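Local atomic coordinates of putative oxidoreductase FAD-binding subunit (Sulfolobus tokodaii, PDB entry 4ZOH), a protein that binds FAD and probably relays electrons as the flavin subunit of a molybdenum-containing hydroxylase of the xanthine oxidase family. Residues S60-T63 and L68-I71; Y78-S81 and L87-E90; I124-K129 and A192-L197. All blocks are in the same frame, centred on the assembly; numbering follows the deposited sequence.

Interaction 1: S60-T63 and L68-I71; sequences SYIT and LYKI
Thr-63 and Lys-70 form the hydrogen-bonded pair of a two-stranded antiparallel hairpin, a worked case of how a sheet edge can be packed more closely on one face than on the other. Thr-63 N reaches Lys-70 O at 2.6 Å, while the return bond from Lys-70 N to Thr-63 O is modelled so short that its length is doubtful. The next pair, Ile-62 with Ile-71, is non-hydrogen-bonded, and here the packing is tight: the two side chains lie side by side and point the same way, with Ile-62 CD1 3.7 Å from Ile-71 CG2. Ile-62 CG2, anti to the backbone N, is turned to the other flank and meets Tyr-69 CD1 at 4.1 Å. The face of Thr-63 and Lys-70 is looser. Thr-63 CB and Lys-70 CB stay 4.4 Å apart, and the extended lysine leads away to a salt bridge with Asp-65 in the turn. Beside them the Tyr-61 ring leans obliquely against the backbone, CE1 3.8 Å from Ile-71 C, its hydroxyl bonded to Glu-163. Strand 62-64 is outermost in the five-stranded sheet of the FAD-binding domain; strand 160-167 flanks strand 68-72 on its other side, and Ile-80 of helix 77-81 covers the isoleucine face.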
loop_
_atom_site.group_PDB
_atom_site.type_symbol
_atom_site.label_atom_id
_atom_site.label_comp_id
_atom_site.label_asym_id
_atom_site.label_seq_id
_atom_site.Cartn_x
_atom_site.Cartn_y
_atom_site.Cartn_z
ATOM N N SER B 60 0.512 -44.687 10.365
ATOM C CA SER B 60 0.819 -44.691 8.978
ATOM C C SER B 60 1.844 -45.789 8.696
ATOM O O SER B 60 2.962 -45.727 9.206
ATOM C CB SER B 60 1.323 -43.310 8.571
ATOM O OG SER B 60 1.872 -43.422 7.295
ATOM N N TYR B 61 1.469 -46.796 7.905
ATOM C CA TYR B 61 2.343 -47.975 7.642
ATOM C C TYR B 61 1.741 -48.966 6.643
ATOM O O TYR B 61 0.540 -49.128 6.620
ATOM C CB TYR B 61 2.642 -48.699 8.951
ATOM C CG TYR B 61 1.405 -49.173 9.674
ATOM C CD1 TYR B 61 0.817 -50.402 9.345
ATOM C CD2 TYR B 61 0.826 -48.433 10.719
ATOM C CE1 TYR B 61 -0.344 -50.856 9.995
ATOM C CE2 TYR B 61 -0.327 -48.910 11.403
ATOM C CZ TYR B 61 -0.895 -50.135 11.012
ATOM O OH TYR B 61 -2.028 -50.659 11.623
ATOM N N ILE B 62 2.566 -49.589 5.807
ATOM C CA ILE B 62 2.119 -50.758 4.983
ATOM C C ILE B 62 2.848 -51.992 5.534
ATOM O O ILE B 62 4.052 -52.050 5.455
ATOM C CB ILE B 62 2.450 -50.645 3.444
ATOM C CG1 ILE B 62 1.874 -49.376 2.748
ATOM C CG2 ILE B 62 2.014 -51.903 2.703
ATOM C CD1 ILE B 62 0.434 -49.107 3.104
ATOM N N THR B 63 2.134 -52.949 6.121
ATOM C CA THR B 63 2.801 -54.159 6.615
ATOM C C THR B 63 2.217 -55.422 5.941
ATOM O O THR B 63 1.011 -55.621 5.960
ATOM C CB THR B 63 2.693 -54.289 8.157
ATOM O OG1 THR B 63 3.210 -53.103 8.748
ATOM C CG2 THR B 63 3.535 -55.435 8.680
ATOM N N LEU B 68 -1.665 -61.229 4.675
ATOM C CA LEU B 68 -2.395 -59.973 4.826
ATOM C C LEU B 68 -1.437 -58.821 4.660
ATOM O O LEU B 68 -0.323 -58.872 5.154
ATOM C CB LEU B 68 -3.053 -59.897 6.187
ATOM C CG LEU B 68 -4.555 -60.189 6.223
ATOM C CD1 LEU B 68 -4.845 -61.619 5.861
ATOM C CD2 LEU B 68 -5.112 -59.881 7.615
ATOM N N TYR B 69 -1.857 -57.804 3.921
ATOM C CA TYR B 69 -1.316 -56.465 4.094
ATOM C C TYR B 69 -2.120 -55.737 5.165
ATOM O O TYR B 69 -3.367 -55.778 5.149
ATOM C CB TYR B 69 -1.417 -55.688 2.820
ATOM C CG TYR B 69 -0.468 -56.082 1.725
ATOM C CD1 TYR B 69 0.858 -55.699 1.783
ATOM C CD2 TYR B 69 -0.935 -56.792 0.568
ATOM C CE1 TYR B 69 1.729 -55.988 0.736
ATOM C CE2 TYR B 69 -0.070 -57.115 -0.477
ATOM C CZ TYR B 69 1.248 -56.708 -0.384
ATOM O OH TYR B 69 2.134 -56.994 -1.366
ATOM N N LYS B 70 -1.402 -55.135 6.118
ATOM C CA LYS B 70 -2.021 -54.278 7.120
ATOM C C LYS B 70 -1.583 -52.836 6.839
ATOM O O LYS B 70 -0.383 -52.549 6.616
ATOM C CB LYS B 70 -1.670 -54.736 8.534
ATOM C CG LYS B 70 -1.865 -56.224 8.712
ATOM C CD LYS B 70 -2.104 -56.584 10.141
ATOM C CE LYS B 70 -2.476 -58.049 10.192
ATOM N NZ LYS B 70 -2.717 -58.404 11.597
ATOM N N ILE B 71 -2.592 -51.960 6.764
ATOM C CA ILE B 71 -2.390 -50.616 6.250
ATOM C C ILE B 71 -2.847 -49.678 7.328
ATOM O O ILE B 71 -4.037 -49.679 7.687
ATOM C CB ILE B 71 -3.186 -50.331 4.942
ATOM C CG1 ILE B 71 -2.813 -51.317 3.862
ATOM C CG2 ILE B 71 -2.975 -48.862 4.470
ATOM C CD1 ILE B 71 -4.004 -51.625 3.010
#

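Interaction 2: Y78-S81 and L87-E90; sequences YNIS and LLSE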
loop_
_atom_site.group_PDB
_atom_site.type_symbol
_atom_site.label_atom_id
_atom_site.label_comp_id
_atom_site.label_asym_id
_atom_site.label_seq_id
_atom_site.Cartn_x
_atom_site.Cartn_y
_atom_site.Cartn_z
ATOM N N TYR B 78 -0.840 -41.361 -1.705
ATOM C CA TYR B 78 0.439 -41.360 -2.424
ATOM C C TYR B 78 1.257 -42.585 -2.011
ATOM O O TYR B 78 1.824 -43.270 -2.873
ATOM C CB TYR B 78 1.254 -40.064 -2.196
ATOM C CG TYR B 78 2.669 -40.120 -2.760
ATOM C CD1 TYR B 78 2.923 -39.767 -4.074
ATOM C CD2 TYR B 78 3.766 -40.506 -1.950
ATOM C CE1 TYR B 78 4.209 -39.789 -4.585
ATOM C CE2 TYR B 78 5.076 -40.536 -2.454
ATOM C CZ TYR B 78 5.283 -40.170 -3.767
ATOM O OH TYR B 78 6.549 -40.156 -4.283
ATOM N N ASN B 79 1.329 -42.837 -0.705
ATOM C CA ASN B 79 2.207 -43.935 -0.216
ATOM C C ASN B 79 1.641 -45.311 -0.591
ATOM O O ASN B 79 2.367 -46.145 -1.029
ATOM C CB ASN B 79 2.441 -43.852 1.301
ATOM C CG ASN B 79 3.416 -42.753 1.675
ATOM O OD1 ASN B 79 4.363 -42.459 0.967
ATOM N ND2 ASN B 79 3.181 -42.151 2.811
ATOM N N ILE B 80 0.342 -45.479 -0.459
ATOM C CA ILE B 80 -0.340 -46.693 -0.941
ATOM C C ILE B 80 -0.063 -46.887 -2.440
ATOM O O ILE B 80 0.312 -47.966 -2.866
ATOM C CB ILE B 80 -1.841 -46.630 -0.627
ATOM C CG1 ILE B 80 -2.015 -46.614 0.881
ATOM C CG2 ILE B 80 -2.582 -47.785 -1.318
ATOM C CD1 ILE B 80 -3.428 -46.355 1.437
ATOM N N SER B 81 -0.136 -45.821 -3.214
ATOM C CA SER B 81 0.089 -45.909 -4.655
ATOM C C SER B 81 1.495 -46.367 -4.996
ATOM O O SER B 81 1.744 -46.837 -6.119
ATOM C CB SER B 81 -0.325 -44.605 -5.345
ATOM O OG SER B 81 0.734 -43.698 -5.450
ATOM N N LEU B 87 -3.970 -54.477 -7.188
ATOM C CA LEU B 87 -5.230 -53.650 -7.312
ATOM C C LEU B 87 -5.270 -52.311 -6.502
ATOM O O LEU B 87 -5.600 -51.253 -7.052
ATOM C CB LEU B 87 -6.509 -54.464 -7.032
ATOM C CG LEU B 87 -7.806 -53.716 -7.233
ATOM C CD1 LEU B 87 -8.006 -53.279 -8.683
ATOM C CD2 LEU B 87 -9.012 -54.513 -6.778
ATOM N N LEU B 88 -5.008 -52.413 -5.209
ATOM C CA LEU B 88 -5.182 -51.322 -4.280
ATOM C C LEU B 88 -4.246 -50.124 -4.596
ATOM O O LEU B 88 -4.690 -48.986 -4.626
ATOM C CB LEU B 88 -5.029 -51.814 -2.813
ATOM C CG LEU B 88 -5.484 -50.718 -1.796
ATOM C CD1 LEU B 88 -6.964 -50.434 -2.042
ATOM C CD2 LEU B 88 -5.262 -51.065 -0.317
ATOM N N SER B 89 -2.976 -50.407 -4.840
ATOM C CA SER B 89 -2.021 -49.372 -5.217
ATOM C C SER B 89 -2.401 -48.647 -6.479
ATOM O O SER B 89 -2.321 -47.409 -6.542
ATOM C CB SER B 89 -0.633 -49.927 -5.353
ATOM O OG SER B 89 -0.199 -50.380 -4.083
ATOM N N GLU B 90 -2.791 -49.410 -7.499
ATOM C CA GLU B 90 -3.205 -48.759 -8.725
ATOM C C GLU B 90 -4.492 -47.914 -8.505
ATOM O O GLU B 90 -4.598 -46.816 -9.037
ATOM C CB GLU B 90 -3.380 -49.773 -9.819
ATOM C CG GLU B 90 -3.945 -49.226 -11.124
ATOM C CD GLU B 90 -4.129 -50.326 -12.144
ATOM O OE1 GLU B 90 -3.207 -51.158 -12.239
ATOM O OE2 GLU B 90 -5.178 -50.371 -12.813
#
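Ser-89 OG donates a hydrogen bond of 2.8 Å to Ile-80 O, the polar link between two short consecutive helices and an example of a serine hydroxyl joining one helix to a backbone carbonyl of another. OG stands anti to its own carbonyl carbon (chi1 -65°), which turns it to the carbonyl of Ile-80; it approaches at a C=O...O angle of 151°, tilted 29° from the carbonyl plane. The same hydroxyl oxygen is bonded to Ile-85 N in the intervening loop, and Ile-80 O has a second partner in Ser-83 OG, so this group of bonds ties the loop to both helices. Without the hydroxyl, as with an alanine here, Ile-85 N is likely to lose this partner and Ile-80 O one of its bonds, weakening the tie between the helices. Weaker CA-H...O contacts add to the link: Ser-81 CA lies 3.4 Å from Ser-89 O. Ser-81 OG itself turns back along its own helix to Tyr-78 O, at 2.8 Å.

The apolar part is small. Ile-80 CG2 comes 4.2 Å from Leu-88 CG, the two side chains crossing at a slant, and the same methyl lies 4.1 Å from Leu-88 O. Both side chains are buried and touch Tyr-119 of helix 119-125 as well as Ile-71 of strand 68-72, so that the pair formed by helices 77-81 and 88-93 meets both of these elements within the FAD-binding domain.

Interaction 3: I124-K129 and A192-L197; sequences IAMDAK and ALLLKL
Ala-125 and Met-126, at the C-terminal end of helix 119-125, meet Ala-192 and Leu-194 of strand 189-198, and the helix finishes there in a Schellman motif. The contact illustrates how a helix terminus can be set against a sheet with few atoms, one methyl meeting a strand carbonyl and one methionine meeting a leucine. It joins the FAD-binding domain to the C-terminal domain of the CO dehydrogenase flavoprotein type. Followed along the chain, Ile-124 contributes its carbonyl to the helix end, its O atom taking a weak bond of 3.3 Å from Asp-127 N. Ala-125 is the first to face the strand. Its methyl points toward it, CB lying 4.1 Å from Ala-192 O, and the approach of Ala-125 CA to Ala-192 CA, 7.0 Å, is consistent with its small side chain.

Met-126 follows, with CG anti to the carbonyl carbon (chi1 -71°), a torsion that sets the CG methylene against the leucine, the two side chains crossing at a slant. The bend further out, at chi3 (97°), places CE against Leu-88 instead. At Asp-127 the backbone takes a positive phi (51°) as the chain leaves the helix. Arg-206 and Arg-218 each form a salt bridge with its carboxylate and also bind a carbonyl, that of Ala-125 and that of Ile-124 respectively, which ties the helix end to the four-stranded sheet. Ala-128 and Lys-129 then lead into strand 129-134. Across the contact, Leu-194 points toward the helix end, whereas its neighbour Leu-193 points away, and one methyl of Leu-194, CD1, sits 3.5 Å from Met-126 CG.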
loop_
_atom_site.group_PDB
_atom_site.type_symbol
_atom_site.label_atom_id
_atom_site.label_comp_id
_atom_site.label_asym_id
_atom_site.label_seq_id
_atom_site.Cartn_x
_atom_site.Cartn_y
_atom_site.Cartn_z
ATOM N N ILE B 124 -14.117 -53.648 -1.733
ATOM C CA ILE B 124 -15.202 -54.640 -1.703
ATOM C C ILE B 124 -14.776 -55.898 -2.443
ATOM O O ILE B 124 -15.104 -56.996 -2.021
ATOM C CB ILE B 124 -16.576 -54.072 -2.155
ATOM C CG1 ILE B 124 -17.733 -54.991 -1.710
ATOM C CG2 ILE B 124 -16.624 -53.818 -3.628
ATOM C CD1 ILE B 124 -18.356 -54.596 -0.391
ATOM N N ALA B 125 -13.996 -55.697 -3.510
ATOM C CA ALA B 125 -13.483 -56.769 -4.366
ATOM C C ALA B 125 -12.463 -57.601 -3.630
ATOM O O ALA B 125 -12.362 -58.814 -3.833
ATOM C CB ALA B 125 -12.866 -56.196 -5.611
ATOM N N MET B 126 -11.695 -56.928 -2.781
ATOM C CA MET B 126 -10.664 -57.553 -2.011
ATOM C C MET B 126 -11.168 -58.261 -0.720
ATOM O O MET B 126 -10.382 -58.930 -0.057
ATOM C CB MET B 126 -9.617 -56.492 -1.712
ATOM C CG MET B 126 -8.833 -56.095 -2.941
ATOM S SD MET B 126 -7.709 -54.713 -2.671
ATOM C CE MET B 126 -6.103 -55.537 -2.364
ATOM N N ASP B 127 -12.450 -58.131 -0.363
ATOM C CA ASP B 127 -12.909 -58.573 0.999
ATOM C C ASP B 127 -12.025 -57.967 2.103
ATOM O O ASP B 127 -11.655 -58.633 3.094
ATOM C CB ASP B 127 -13.046 -60.118 1.211
ATOM C CG ASP B 127 -13.725 -60.850 0.042
ATOM O OD1 ASP B 127 -14.822 -60.431 -0.386
ATOM O OD2 ASP B 127 -13.120 -61.832 -0.468
ATOM N N ALA B 128 -11.686 -56.685 1.909
ATOM C CA ALA B 128 -10.977 -55.901 2.907
ATOM C C ALA B 128 -11.671 -55.956 4.266
ATOM O O ALA B 128 -12.929 -56.111 4.334
ATOM C CB ALA B 128 -10.889 -54.457 2.449
ATOM N N LYS B 129 -10.863 -55.803 5.337
ATOM C CA LYS B 129 -11.424 -55.576 6.688
ATOM C C LYS B 129 -10.886 -54.298 7.366
ATOM O O LYS B 129 -9.725 -53.920 7.167
ATOM C CB LYS B 129 -11.088 -56.757 7.618
ATOM C CG LYS B 129 -11.668 -58.108 7.223
ATOM C CD LYS B 129 -11.262 -59.186 8.254
ATOM C CE LYS B 129 -11.653 -60.598 7.817
ATOM N NZ LYS B 129 -13.056 -60.638 7.309
ATOM N N ALA B 192 -13.219 -52.050 -10.389
ATOM C CA ALA B 192 -12.013 -52.682 -9.874
ATOM C C ALA B 192 -12.038 -54.198 -10.035
ATOM O O ALA B 192 -12.942 -54.860 -9.505
ATOM C CB ALA B 192 -11.782 -52.350 -8.400
ATOM N N LEU B 193 -11.024 -54.727 -10.708
ATOM C CA LEU B 193 -11.003 -56.157 -10.980
ATOM C C LEU B 193 -9.760 -56.825 -10.369
ATOM O O LEU B 193 -8.639 -56.297 -10.482
ATOM C CB LEU B 193 -11.021 -56.412 -12.499
ATOM C CG LEU B 193 -11.303 -57.889 -12.925
ATOM C CD1 LEU B 193 -12.206 -57.937 -14.147
ATOM C CD2 LEU B 193 -9.978 -58.569 -13.250
ATOM N N LEU B 194 -9.999 -57.981 -9.753
ATOM C CA LEU B 194 -8.942 -58.951 -9.426
ATOM C C LEU B 194 -9.307 -60.350 -9.947
ATOM O O LEU B 194 -10.439 -60.829 -9.778
ATOM C CB LEU B 194 -8.766 -59.060 -7.939
ATOM C CG LEU B 194 -7.768 -58.119 -7.277
ATOM C CD1 LEU B 194 -8.161 -58.041 -5.829
ATOM C CD2 LEU B 194 -6.352 -58.658 -7.438
ATOM N N LEU B 195 -8.333 -61.007 -10.561
ATOM C CA LEU B 195 -8.517 -62.406 -10.962
ATOM C C LEU B 195 -7.187 -63.113 -10.957
ATOM O O LEU B 195 -6.098 -62.480 -11.134
ATOM C CB LEU B 195 -9.172 -62.502 -12.358
ATOM C CG LEU B 195 -8.331 -62.107 -13.590
ATOM C CD1 LEU B 195 -7.377 -63.231 -13.965
ATOM C CD2 LEU B 195 -9.182 -61.795 -14.818
ATOM N N LYS B 196 -7.295 -64.440 -10.829
ATOM C CA LYS B 196 -6.133 -65.332 -10.900
ATOM C C LYS B 196 -6.448 -66.534 -11.787
ATOM O O LYS B 196 -7.539 -67.156 -11.711
ATOM C CB LYS B 196 -5.719 -65.771 -9.501
ATOM C CG LYS B 196 -4.440 -66.620 -9.399
ATOM C CD LYS B 196 -4.469 -67.263 -8.007
ATOM C CE LYS B 196 -3.213 -68.046 -7.660
ATOM N NZ LYS B 196 -2.005 -67.242 -7.954
ATOM N N LEU B 197 -5.464 -66.827 -12.604
ATOM C CA LEU B 197 -5.508 -67.867 -13.622
ATOM C C LEU B 197 -4.879 -69.159 -13.064
ATOM O O LEU B 197 -3.801 -69.113 -12.415
ATOM C CB LEU B 197 -4.735 -67.393 -14.873
ATOM C CG LEU B 197 -5.458 -66.282 -15.701
ATOM C CD1 LEU B 197 -4.764 -66.100 -17.003
ATOM C CD2 LEU B 197 -6.905 -66.604 -16.003
#

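The three contacts run in series along the chain and show how chemistry follows place. Interaction 1, partly buried at a sheet edge, combines backbone bonds with an isoleucine pair; interaction 2, buried, combines a serine hydroxyl bond with a small apolar patch; interaction 3, also buried, is apolar packing across the boundary between two family domains. Interaction 2 is the hub. Ile-71 CD1 of interaction 1 meets Leu-88 CD2 at 3.6 Å, and Leu-87 CD2 lies 3.8 Å from Leu-194 CD1 of interaction 3. Interactions 1 and 3 do not touch, their nearest atoms being about 6 Å apart, so residues 78-81 and 87-90 bridge the hairpin to the C-terminal domain.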